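PDB 4MUV: cyclic nucleotide-gated potassium channel mll3241 from Mesorhizobium loti, which forms a tetrameric potassium channel of the membrane that opens on binding cyclic AMP, the chain here being its cytoplasmic cyclic nucleotide-binding domain. Local coordinates for residues F114-L117 against C118-P122; I124-I127 against F128-T131. The protein carries 3 engineered substitutions. All blocks are in the same frame, centred on the assembly; numbering follows the deposited sequence. Where two conformers were deposited one is given.

Contact 1 of 2, residues F114-L117 against C118-P122; sequences FQML and CSSSP
Met116 O accepts a backbone bond from Ser120 N, at 3.0 Å, in the last turn of helix 111-120, the B-helix of the cyclic nucleotide-binding domain. In the conformer described, Ser120 OG adds a second bond at 2.9 Å, from above the carbonyl plane. Ser119 OG supplies a third, far more bent at the oxygen (C=O...OG angle 111°). Ser119 manages this because its OG sits between its own backbone N and carbonyl carbon (chi1 71°), which turns it back toward Met116. Serine suits this exposed end because its short hydroxyl can fold back to a carbonyl of the preceding turn. Ser121 N still bonds to Leu117 O at 2.9 Å, but Ser121 leaves helical geometry and begins the next helix as its N-cap, its OG bonded to Ile124 N. On the buried side Leu117 points its branched end at Phe23, Ile34 and helix 122-139, as an aliphatic residue can. Further back, Phe114 swings its ring toward Cys118 with CG anti to the backbone N (chi1 173°). The small, polarisable sulfur makes a sulfur-aromatic contact over one face, shifted toward the rim: Cys118 SG lies 3.9 Å from the Phe114 ring centroid and nearest to CZ, at 3.7 Å.

Contact 2 of 2, residues I124-I127 against F128-T131; sequences IAEI and FRKT
Glu126 and Arg129 reach outward side by side from helix 122-139 and, in the conformer described, join in a two-pronged salt bridge. Glu126 leaves with CG anti to its backbone N and bends at chi2 (71°), bringing the carboxylate round to Arg129, which runs extended through chi2, then bends at chi3 and twists about chi4. The guanidinium meets the acid side-on: Arg129 NE bonds to Glu126 OE1 at 2.9 Å and Arg129 NH2 to Glu126 OE2 at 2.6 Å. Both oxygens lie close to the guanidinium plane, yet the nitrogens approach from above the carboxylate plane, the two groups being turned 49° apart. Lys130, extended beyond CG, lays its CE 3.2 Å from Glu126 OE2 of that same conformer, while its NZ makes only a long salt bridge. Long charged chains suit this outer surface, where the two cations would help keep the acid ionised. Toward the core, Phe128, its CG anti to the carbonyl carbon (chi1 -72°), lies alongside Ile124, whose CG2 presses obliquely on Phe128 CE2 at 3.3 Å. Ring and branched chain fill the interior, where Phe82 packs edge-to-face with Phe128. Together they make an amphipathic helix, the C-helix of the cyclic nucleotide-binding fold, with Thr131 beside Glu85 and Arg135 of the nucleotide site.

Coming from the N terminus, the chain completes the beta-strands that enclose the nucleotide, leaves strand 104-110 and enters helix 111-120, whose final turns hold contact 1. A sharp turn at Ser121 starts helix 122-139, and contact 2 follows in its early turns. The contacts are in series: neither nests in nor crosses the other, and each spans successive helical turns without closing a long loop. Their centres are about 10 Å apart, and they meet where Phe128 CD2 comes within 3.4 Å of Phe114 CE1, with Leu117 and Cys118 also packing on Phe128. This shared apolar core ties the two helices to helix 85-90, which begins at the nucleotide-binding Glu85.

Contact 1 of 2, residues F114-L117 against C118-P122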
loop_
_atom_site.group_PDB
_atom_site.type_symbol
_atom_site.label_atom_id
_atom_site.label_comp_id
_atom_site.label_asym_id
_atom_site.label_seq_id
_atom_site.Cartn_x
_atom_site.Cartn_y
_atom_site.Cartn_z
ATOM N N PHE A 114 -2.538 4.715 8.402
ATOM C CA PHE A 114 -1.367 3.870 8.593
ATOM C C PHE A 114 -0.836 4.007 10.016
ATOM O O PHE A 114 -0.468 2.995 10.639
ATOM C CB PHE A 114 -0.292 4.263 7.579
ATOM C CG PHE A 114 1.033 3.574 7.761
ATOM C CD1 PHE A 114 1.281 2.351 7.161
ATOM C CD2 PHE A 114 2.051 4.164 8.500
ATOM C CE1 PHE A 114 2.501 1.737 7.280
ATOM C CE2 PHE A 114 3.282 3.543 8.621
ATOM C CZ PHE A 114 3.495 2.324 8.027
ATOM N N GLN A 115 -0.748 5.236 10.535
ATOM C CA GLN A 115 -0.258 5.405 11.902
ATOM C C GLN A 115 -1.222 4.777 12.906
ATOM O O GLN A 115 -0.786 4.169 13.878
ATOM C CB GLN A 115 0.001 6.871 12.255
ATOM C CG GLN A 115 0.937 7.615 11.301
ATOM C CD GLN A 115 2.313 6.994 11.144
ATOM O OE1 GLN A 115 2.715 6.109 11.883
ATOM N NE2 GLN A 115 3.033 7.453 10.142
ATOM N N MET A 116 -2.525 4.918 12.673
ATOM C CA MET A 116 -3.480 4.272 13.559
ATOM C C MET A 116 -3.317 2.762 13.512
ATOM O O MET A 116 -3.341 2.114 14.551
ATOM C CB MET A 116 -4.907 4.640 13.217
ATOM C CG MET A 116 -5.874 3.832 14.041
ATOM S SD MET A 116 -7.488 4.578 14.195
ATOM C CE MET A 116 -7.133 5.941 15.284
ATOM N N LEU A 117 -3.150 2.208 12.320
ATOM C CA LEU A 117 -2.952 0.772 12.178
ATOM C C LEU A 117 -1.714 0.307 12.942
ATOM O O LEU A 117 -1.755 -0.678 13.658
ATOM C CB LEU A 117 -2.843 0.412 10.700
ATOM C CG LEU A 117 -2.505 -1.038 10.323
ATOM C CD1 LEU A 117 -3.513 -2.041 10.913
ATOM C CD2 LEU A 117 -2.423 -1.186 8.786
ATOM N N CYS A 118 -0.593 1.001 12.765
ATOM C CA CYS A 118 0.636 0.623 13.448
ATOM C C CYS A 118 0.510 0.755 14.964
ATOM O O CYS A 118 1.051 -0.059 15.687
ATOM C CB CYS A 118 1.808 1.455 12.941
ATOM S SG CYS A 118 2.296 1.054 11.254
ATOM N N SER A 119 -0.178 1.795 15.442
ATOM C CA SER A 119 -0.346 1.983 16.878
ATOM C C SER A 119 -1.265 0.915 17.481
ATOM O O SER A 119 -1.145 0.606 18.655
ATOM C CB SER A 119 -0.820 3.411 17.195
ATOM O OG SER A 119 -2.147 3.695 16.820
ATOM N N SER A 120 -2.164 0.370 16.657
ATOM C CA SER A 120 -3.137 -0.624 17.082
ATOM C C SER A 120 -2.558 -2.038 17.076
ATOM O O SER A 120 -2.852 -2.823 17.984
ATOM C CB SER A 120 -4.378 -0.557 16.184
ATOM O OG SER A 120 -5.070 0.679 16.347
ATOM N N SER A 121 -1.746 -2.350 16.059
ATOM C CA SER A 121 -1.246 -3.710 15.824
ATOM C C SER A 121 0.276 -3.795 15.794
ATOM O O SER A 121 0.896 -3.550 14.756
ATOM C CB SER A 121 -1.748 -4.235 14.482
ATOM O OG SER A 121 -1.145 -5.498 14.171
ATOM N N PRO A 122 0.888 -4.187 16.920
ATOM C CA PRO A 122 2.348 -4.358 16.943
ATOM C C PRO A 122 2.864 -5.349 15.920
ATOM O O PRO A 122 3.932 -5.109 15.331
ATOM C CB PRO A 122 2.626 -4.874 18.364
ATOM C CG PRO A 122 1.301 -5.127 18.995
ATOM C CD PRO A 122 0.289 -4.346 18.259
#

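Contact 2 of 2, residues I124-I127 against F128-T131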
loop_
_atom_site.group_PDB
_atom_site.type_symbol
_atom_site.label_atom_id
_atom_site.label_comp_id
_atom_site.label_asym_id
_atom_site.label_seq_id
_atom_site.Cartn_x
_atom_site.Cartn_y
_atom_site.Cartn_z
ATOM N N ILE A 124 1.681 -5.959 12.989
ATOM C CA ILE A 124 1.679 -5.389 11.656
ATOM C C ILE A 124 2.734 -4.290 11.544
ATOM O O ILE A 124 3.430 -4.187 10.527
ATOM C CB ILE A 124 0.266 -4.915 11.238
ATOM C CG1 ILE A 124 -0.581 -6.127 10.809
ATOM C CG2 ILE A 124 0.331 -3.890 10.112
ATOM C CD1 ILE A 124 -1.993 -5.791 10.448
ATOM N N ALA A 125 2.876 -3.480 12.592
ATOM C CA ALA A 125 3.887 -2.432 12.583
ATOM C C ALA A 125 5.256 -3.043 12.342
ATOM O O ALA A 125 6.070 -2.490 11.593
ATOM C CB ALA A 125 3.886 -1.698 13.882
ATOM N N GLU A 126 5.529 -4.181 12.974
ATOM C CA GLU A 126 6.809 -4.865 12.817
ATOM C C GLU A 126 6.990 -5.431 11.416
ATOM O O GLU A 126 8.093 -5.391 10.867
ATOM C CB GLU A 126 6.956 -5.979 13.864
ATOM C CG GLU A 126 8.348 -6.628 13.907
ATOM C CD GLU A 126 9.419 -5.707 14.478
ATOM O OE1 GLU A 126 9.172 -4.491 14.618
ATOM O OE2 GLU A 126 10.519 -6.201 14.798
ATOM N N ILE A 127 5.910 -5.968 10.839
ATOM C CA ILE A 127 5.986 -6.442 9.454
ATOM C C ILE A 127 6.358 -5.290 8.524
ATOM O O ILE A 127 7.213 -5.454 7.650
ATOM C CB ILE A 127 4.691 -7.117 8.998
ATOM C CG1 ILE A 127 4.576 -8.471 9.703
ATOM C CG2 ILE A 127 4.648 -7.295 7.472
ATOM C CD1 ILE A 127 3.182 -9.052 9.692
ATOM N N PHE A 128 5.758 -4.118 8.705
ATOM C CA PHE A 128 6.114 -2.973 7.851
ATOM C C PHE A 128 7.582 -2.575 8.063
ATOM O O PHE A 128 8.310 -2.303 7.109
ATOM C CB PHE A 128 5.208 -1.775 8.140
ATOM C CG PHE A 128 3.787 -1.914 7.644
ATOM C CD1 PHE A 128 3.498 -2.462 6.420
ATOM C CD2 PHE A 128 2.739 -1.493 8.440
ATOM C CE1 PHE A 128 2.200 -2.543 5.991
ATOM C CE2 PHE A 128 1.445 -1.570 8.009
ATOM C CZ PHE A 128 1.172 -2.106 6.783
ATOM N N ARG A 129 8.006 -2.537 9.325
ATOM C CA ARG A 129 9.358 -2.103 9.651
ATOM C C ARG A 129 10.367 -3.073 9.013
ATOM O O ARG A 129 11.364 -2.647 8.410
ATOM C CB ARG A 129 9.564 -2.018 11.174
ATOM C CG ARG A 129 10.919 -1.389 11.590
ATOM C CD ARG A 129 11.164 -1.437 13.098
ATOM N NE ARG A 129 11.338 -2.809 13.573
ATOM C CZ ARG A 129 12.453 -3.521 13.449
ATOM N NH1 ARG A 129 13.530 -3.007 12.874
ATOM N NH2 ARG A 129 12.486 -4.762 13.905
ATOM N N LYS A 130 10.113 -4.373 9.133
ATOM C CA LYS A 130 11.020 -5.367 8.555
ATOM C C LYS A 130 10.994 -5.382 7.032
ATOM O O LYS A 130 12.018 -5.588 6.401
ATOM C CB LYS A 130 10.738 -6.748 9.119
ATOM C CG LYS A 130 11.165 -6.879 10.564
ATOM C CD LYS A 130 10.871 -8.263 11.105
ATOM C CE LYS A 130 11.262 -8.359 12.560
ATOM N NZ LYS A 130 10.825 -9.632 13.194
ATOM N N THR A 131 9.831 -5.163 6.439
ATOM C CA THR A 131 9.722 -5.081 4.980
ATOM C C THR A 131 10.549 -3.899 4.456
ATOM O O THR A 131 11.270 -4.031 3.465
ATOM C CB THR A 131 8.244 -4.974 4.537
ATOM O OG1 THR A 131 7.564 -6.185 4.882
ATOM C CG2 THR A 131 8.153 -4.779 3.043
#